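PDB 4O6R: aldehyde Dehydrogenase from Burkholderia cenocepacia, which probably oxidises aldehydes to carboxylic acids with NAD(P)+ as cofactor. Local coordinates for residues I376-H381 with V396-F401; V386-V391 with N412-G417. All coordinates share one frame; numbering follows the deposited sequence.

Contact 1: residues I376-H381 with V396-F401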
loop_
_atom_site.group_PDB
_atom_site.type_symbol
_atom_site.label_atom_id
_atom_site.label_comp_id
_atom_site.label_asym_id
_atom_site.label_seq_id
_atom_site.Cartn_x
_atom_site.Cartn_y
_atom_site.Cartn_z
ATOM N N ILE A 376 2.869 -11.613 -43.923
ATOM C CA ILE A 376 3.015 -10.174 -43.783
ATOM C C ILE A 376 2.228 -9.491 -44.897
ATOM O O ILE A 376 2.497 -9.735 -46.075
ATOM C CB ILE A 376 4.510 -9.770 -43.879
ATOM C CG1 ILE A 376 5.313 -10.410 -42.760
ATOM C CG2 ILE A 376 4.691 -8.248 -43.815
ATOM C CD1 ILE A 376 6.808 -10.244 -42.956
ATOM N N VAL A 377 1.282 -8.626 -44.524
ATOM C CA VAL A 377 0.423 -7.953 -45.479
ATOM C C VAL A 377 0.496 -6.465 -45.250
ATOM O O VAL A 377 0.233 -6.004 -44.141
ATOM C CB VAL A 377 -1.060 -8.352 -45.314
ATOM C CG1 VAL A 377 -1.935 -7.537 -46.234
ATOM C CG2 VAL A 377 -1.245 -9.824 -45.577
ATOM N N GLU A 378 0.828 -5.712 -46.292
ATOM C CA GLU A 378 0.753 -4.278 -46.203
ATOM C C GLU A 378 -0.653 -3.833 -46.577
ATOM O O GLU A 378 -1.096 -4.090 -47.699
ATOM C CB GLU A 378 1.821 -3.615 -47.051
ATOM C CG GLU A 378 1.869 -2.117 -46.820
ATOM C CD GLU A 378 3.275 -1.502 -46.905
ATOM O OE1 GLU A 378 4.259 -2.121 -47.381
ATOM O OE2 GLU A 378 3.365 -0.351 -46.493
ATOM N N ALA A 379 -1.357 -3.183 -45.644
ATOM C CA ALA A 379 -2.772 -2.819 -45.864
ATOM C C ALA A 379 -2.917 -1.493 -46.577
ATOM O O ALA A 379 -2.107 -0.591 -46.399
ATOM C CB ALA A 379 -3.536 -2.761 -44.566
ATOM N N LYS A 380 -3.972 -1.376 -47.372
ATOM C CA LYS A 380 -4.256 -0.136 -48.083
ATOM C C LYS A 380 -4.705 0.948 -47.108
ATOM O O LYS A 380 -4.313 2.085 -47.277
ATOM C CB LYS A 380 -5.290 -0.399 -49.187
ATOM C CG LYS A 380 -5.547 0.729 -50.160
ATOM C CD LYS A 380 -6.648 0.323 -51.138
ATOM C CE LYS A 380 -7.084 1.488 -52.021
ATOM N NZ LYS A 380 -8.373 1.191 -52.700
ATOM N N HIS A 381 -5.470 0.586 -46.063
ATOM C CA HIS A 381 -5.967 1.528 -45.035
ATOM C C HIS A 381 -6.028 0.890 -43.628
ATOM O O HIS A 381 -6.254 -0.347 -43.498
ATOM C CB HIS A 381 -7.405 2.013 -45.364
ATOM C CG HIS A 381 -7.608 2.522 -46.770
ATOM N ND1 HIS A 381 -7.098 3.722 -47.219
ATOM C CD2 HIS A 381 -8.340 2.024 -47.798
ATOM C CE1 HIS A 381 -7.462 3.921 -48.470
ATOM N NE2 HIS A 381 -8.221 2.905 -48.847
ATOM N N VAL A 396 0.776 -10.558 -39.758
ATOM C CA VAL A 396 0.936 -9.156 -39.340
ATOM C C VAL A 396 0.516 -8.195 -40.451
ATOM O O VAL A 396 0.788 -8.428 -41.624
ATOM C CB VAL A 396 2.377 -8.878 -38.817
ATOM C CG1 VAL A 396 3.425 -9.194 -39.879
ATOM C CG2 VAL A 396 2.503 -7.450 -38.269
ATOM N N THR A 397 -0.208 -7.157 -40.057
ATOM C CA THR A 397 -0.664 -6.122 -40.956
ATOM C C THR A 397 0.167 -4.854 -40.774
ATOM O O THR A 397 0.317 -4.358 -39.658
ATOM C CB THR A 397 -2.140 -5.821 -40.734
ATOM O OG1 THR A 397 -2.889 -7.039 -40.907
ATOM C CG2 THR A 397 -2.621 -4.752 -41.734
ATOM N N VAL A 398 0.709 -4.363 -41.891
ATOM C CA VAL A 398 1.609 -3.225 -41.878
ATOM C C VAL A 398 0.887 -1.985 -42.323
ATOM O O VAL A 398 0.184 -1.990 -43.360
ATOM C CB VAL A 398 2.802 -3.430 -42.801
ATOM C CG1 VAL A 398 3.836 -2.319 -42.606
ATOM C CG2 VAL A 398 3.437 -4.778 -42.555
ATOM N N LEU A 399 1.118 -0.918 -41.559
ATOM C CA LEU A 399 0.602 0.408 -41.827
ATOM C C LEU A 399 1.769 1.399 -41.663
ATOM O O LEU A 399 2.710 1.126 -40.914
ATOM C CB LEU A 399 -0.495 0.745 -40.815
ATOM C CG LEU A 399 -1.749 -0.142 -40.822
ATOM C CD1 LEU A 399 -2.530 -0.025 -39.540
ATOM C CD2 LEU A 399 -2.603 0.193 -42.020
ATOM N N ARG A 400 1.720 2.521 -42.375
ATOM C CA ARG A 400 2.767 3.525 -42.306
ATOM C C ARG A 400 2.216 4.843 -41.756
ATOM O O ARG A 400 1.020 5.103 -41.863
ATOM C CB ARG A 400 3.360 3.769 -43.704
ATOM C CG ARG A 400 3.998 2.524 -44.285
ATOM C CD ARG A 400 4.597 2.805 -45.636
ATOM N NE ARG A 400 5.034 1.593 -46.294
ATOM C CZ ARG A 400 6.102 1.528 -47.072
ATOM N NH1 ARG A 400 6.863 2.600 -47.266
ATOM N NH2 ARG A 400 6.431 0.364 -47.611
ATOM N N PHE A 401 3.106 5.661 -41.202
ATOM C CA PHE A 401 2.752 6.971 -40.663
ATOM C C PHE A 401 3.874 7.957 -40.809
ATOM O O PHE A 401 5.016 7.576 -41.073
ATOM C CB PHE A 401 2.375 6.861 -39.176
ATOM C CG PHE A 401 3.544 6.564 -38.257
ATOM C CD1 PHE A 401 3.993 5.263 -38.088
ATOM C CD2 PHE A 401 4.221 7.583 -37.595
ATOM C CE1 PHE A 401 5.056 4.972 -37.239
ATOM C CE2 PHE A 401 5.276 7.305 -36.743
ATOM C CZ PHE A 401 5.699 5.992 -36.566
HETATM O O HOH W 1 0.294 0.268 -45.456
#

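Contact 2: residues V386-V391 with N412-G417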
loop_
_atom_site.group_PDB
_atom_site.type_symbol
_atom_site.label_atom_id
_atom_site.label_comp_id
_atom_site.label_asym_id
_atom_site.label_seq_id
_atom_site.Cartn_x
_atom_site.Cartn_y
_atom_site.Cartn_z
ATOM N N VAL A 386 -8.297 -6.622 -42.161
ATOM C CA VAL A 386 -7.171 -7.293 -41.511
ATOM C C VAL A 386 -6.388 -6.362 -40.597
ATOM O O VAL A 386 -5.519 -6.820 -39.860
ATOM C CB VAL A 386 -6.209 -8.053 -42.464
ATOM C CG1 VAL A 386 -6.932 -9.174 -43.186
ATOM C CG2 VAL A 386 -5.482 -7.118 -43.414
ATOM N N ALA A 387 -6.694 -5.070 -40.667
ATOM C CA ALA A 387 -6.158 -4.069 -39.764
ATOM C C ALA A 387 -7.076 -3.831 -38.573
ATOM O O ALA A 387 -6.678 -3.132 -37.662
ATOM C CB ALA A 387 -5.949 -2.758 -40.521
ATOM N N GLN A 388 -8.281 -4.411 -38.579
ATOM C CA GLN A 388 -9.280 -4.191 -37.527
ATOM C C GLN A 388 -9.618 -5.451 -36.745
ATOM O O GLN A 388 -9.798 -5.397 -35.529
ATOM C CB GLN A 388 -10.580 -3.621 -38.110
ATOM C CG GLN A 388 -10.462 -2.197 -38.594
ATOM C CD GLN A 388 -10.330 -1.221 -37.431
ATOM O OE1 GLN A 388 -10.994 -1.356 -36.402
ATOM N NE2 GLN A 388 -9.453 -0.269 -37.575
ATOM N N GLU A 389 -9.691 -6.585 -37.428
ATOM C CA GLU A 389 -10.220 -7.800 -36.844
ATOM C C GLU A 389 -9.098 -8.705 -36.375
ATOM O O GLU A 389 -8.047 -8.772 -37.010
ATOM C CB GLU A 389 -11.098 -8.520 -37.880
ATOM C CG GLU A 389 -12.258 -7.660 -38.338
ATOM C CD GLU A 389 -13.109 -8.285 -39.438
ATOM O OE1 GLU A 389 -13.053 -9.510 -39.630
ATOM O OE2 GLU A 389 -13.845 -7.529 -40.112
ATOM N N GLU A 390 -9.322 -9.414 -35.274
ATOM C CA GLU A 390 -8.308 -10.302 -34.709
ATOM C C GLU A 390 -8.179 -11.526 -35.621
ATOM O O GLU A 390 -9.170 -12.219 -35.888
ATOM C CB GLU A 390 -8.647 -10.713 -33.237
ATOM C CG GLU A 390 -7.440 -11.276 -32.457
ATOM C CD GLU A 390 -7.612 -11.372 -30.921
ATOM O OE1 GLU A 390 -8.781 -11.284 -30.435
ATOM O OE2 GLU A 390 -6.562 -11.553 -30.193
ATOM N N VAL A 391 -6.989 -11.747 -36.167
ATOM C CA VAL A 391 -6.723 -12.927 -37.012
ATOM C C VAL A 391 -6.160 -14.071 -36.138
ATOM O O VAL A 391 -6.468 -15.235 -36.312
ATOM C CB VAL A 391 -5.779 -12.549 -38.172
ATOM C CG1 VAL A 391 -5.446 -13.752 -39.047
ATOM C CG2 VAL A 391 -6.411 -11.463 -39.015
ATOM N N ASN A 412 -4.840 3.794 -31.861
ATOM C CA ASN A 412 -6.110 3.828 -31.159
ATOM C C ASN A 412 -7.326 3.623 -32.063
ATOM O O ASN A 412 -8.447 3.747 -31.572
ATOM C CB ASN A 412 -6.246 5.147 -30.380
ATOM C CG ASN A 412 -5.345 5.193 -29.142
ATOM O OD1 ASN A 412 -4.794 4.170 -28.694
ATOM N ND2 ASN A 412 -5.194 6.365 -28.590
ATOM N N ALA A 413 -7.114 3.260 -33.340
ATOM C CA ALA A 413 -8.211 3.164 -34.330
ATOM C C ALA A 413 -9.018 1.856 -34.330
ATOM O O ALA A 413 -9.959 1.716 -35.142
ATOM C CB ALA A 413 -7.668 3.411 -35.745
ATOM N N THR A 414 -8.712 0.908 -33.447
ATOM C CA THR A 414 -9.465 -0.340 -33.401
ATOM C C THR A 414 -10.445 -0.398 -32.240
ATOM O O THR A 414 -10.492 0.497 -31.397
ATOM C CB THR A 414 -8.550 -1.569 -33.263
ATOM O OG1 THR A 414 -8.180 -1.730 -31.881
ATOM C CG2 THR A 414 -7.321 -1.446 -34.186
ATOM N N GLU A 415 -11.183 -1.496 -32.174
ATOM C CA GLU A 415 -12.121 -1.694 -31.070
ATOM C C GLU A 415 -11.475 -2.316 -29.839
ATOM O O GLU A 415 -12.137 -2.510 -28.833
ATOM C CB GLU A 415 -13.320 -2.553 -31.546
ATOM C CG GLU A 415 -14.145 -1.878 -32.630
ATOM C CD GLU A 415 -14.720 -0.548 -32.161
ATOM O OE1 GLU A 415 -15.453 -0.536 -31.141
ATOM O OE2 GLU A 415 -14.437 0.496 -32.801
ATOM N N TYR A 416 -10.180 -2.596 -29.914
ATOM C CA TYR A 416 -9.458 -3.285 -28.867
ATOM C C TYR A 416 -8.513 -2.346 -28.131
ATOM O O TYR A 416 -8.133 -1.302 -28.655
ATOM C CB TYR A 416 -8.635 -4.393 -29.500
ATOM C CG TYR A 416 -9.469 -5.421 -30.212
ATOM C CD1 TYR A 416 -10.173 -6.354 -29.488
ATOM C CD2 TYR A 416 -9.582 -5.445 -31.591
ATOM C CE1 TYR A 416 -10.930 -7.306 -30.107
ATOM C CE2 TYR A 416 -10.360 -6.392 -32.217
ATOM C CZ TYR A 416 -11.013 -7.323 -31.458
ATOM O OH TYR A 416 -11.789 -8.300 -32.009
ATOM N N GLY A 417 -8.151 -2.735 -26.914
ATOM C CA GLY A 417 -7.153 -2.023 -26.113
ATOM C C GLY A 417 -6.514 -2.949 -25.063
ATOM O O GLY A 417 -6.746 -2.792 -23.851
HETATM O O HOH W 2 -11.323 -3.355 -34.423
#

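Contact 1: residues I376-H381 with V396-F401
Val377 N gives its hydrogen to Val396 O (2.9 Å), one rung of a parallel ladder in which strands 375-378 and 395-401 are the two ends of a beta-alpha-beta unit. Val377 O accepts from Val398 N (2.8 Å), and Ala379 N to Val398 O, 3.0 Å, completes the bridge of Glu378 with Val398. On the face carrying Ile376, Val396 and Val398, beta-branched residues that suit extended backbones, CG1 of Ile376 lies alongside CG1 of Val396, while its CG2 meets CG2 of Val398; Phe309 of helix 302-315 covers Ile376 there. Just past the strand, Ala379 points its small CB toward the partner, 3.6 Å from Thr397 CG2.

Glu378 points to the same face as Ile376. From its CB, CG leaves anti to the backbone N (chi1 -172°) and passes over Val398 CB and O; the bend at chi2 then turns the carboxylate toward Arg400, its plane 22° from that of the guanidinium. Arg400 NH2 gives weak bonds to both oxygens. Arginine can serve several acids at once, and Glu299 and Asp303 also form salt bridges with it. The short bond of the Glu378 salt bridge is Arg400 NE to Glu378 OE2, 2.6 Å, received on the syn lone pair.

Contact 2: residues V386-V391 with N412-G417
Three groups grip one ordered water between the end of helix 385-388 and the loop 412-417: Gln388 O and Gln388 OE1, each 2.8 Å from the water oxygen, accept its protons, and the backbone N of Glu415 donates to it at 2.9 Å. The water thereby links both oxygens of this glutamine to the backbone of the partner segment.

Glutamine suits the place because its amide both gives and takes. While OE1 holds the water, NE2 donates to Ala413 O at 3.2 Å. That acceptor lies close to the plane of the glutamine amide, but the donor stands well above the carbonyl plane of Ala413, 59° out of it, so the bond misses the lone pairs. NE2 also donates to Ala382 O, and these two bonds help fix which way the amide is turned. A bend at chi2 (-71°) folds the chain so that OE1 comes 3.5 Å from Thr414 CA.

Thr414 forms an ST turn, its OG1 accepting from Tyr416 N (2.9 Å). Beyond this turn Tyr416 turns its ring toward 386-391, edge first: CE2 is 3.5 Å from Gln388 O, which lies in the ring plane, and OH lies 4.1 Å from Glu390 CB, a loose contact. A long, flat side chain can thus meet both Gln388 and Glu390.

Lys259 also packs on Tyr416. Glu390 approaches the nucleotide side, its side chain about 7 Å from that of the AMP-binding Ser234. The contact thus joins the end of helix 385-388, which packs through Val386 on helix 334-349, to the loop between helix 404-411 and strand 421-423.

From the N terminus the chain first lays down 376-381, crosses the short helix that opens 386-391, and returns as 396-401, where contact 1 closes the loop by pairing neighbouring strands of the seven-stranded sheet. It continues through helix 404-411 to 412-417, where contact 2 closes a second loop, back onto the helix end. Since 386-391 lies between the segments of contact 1, and 396-401 between those of contact 2, the loops cross. They also touch: Thr397 OG1 and Val386 O, 2.8 Å apart, form a probable hydrogen bond, and Ala387 CB packs against Thr397 CG2. Together they tie the sheet, its short crossover helix and the loop leading to strand 421-423.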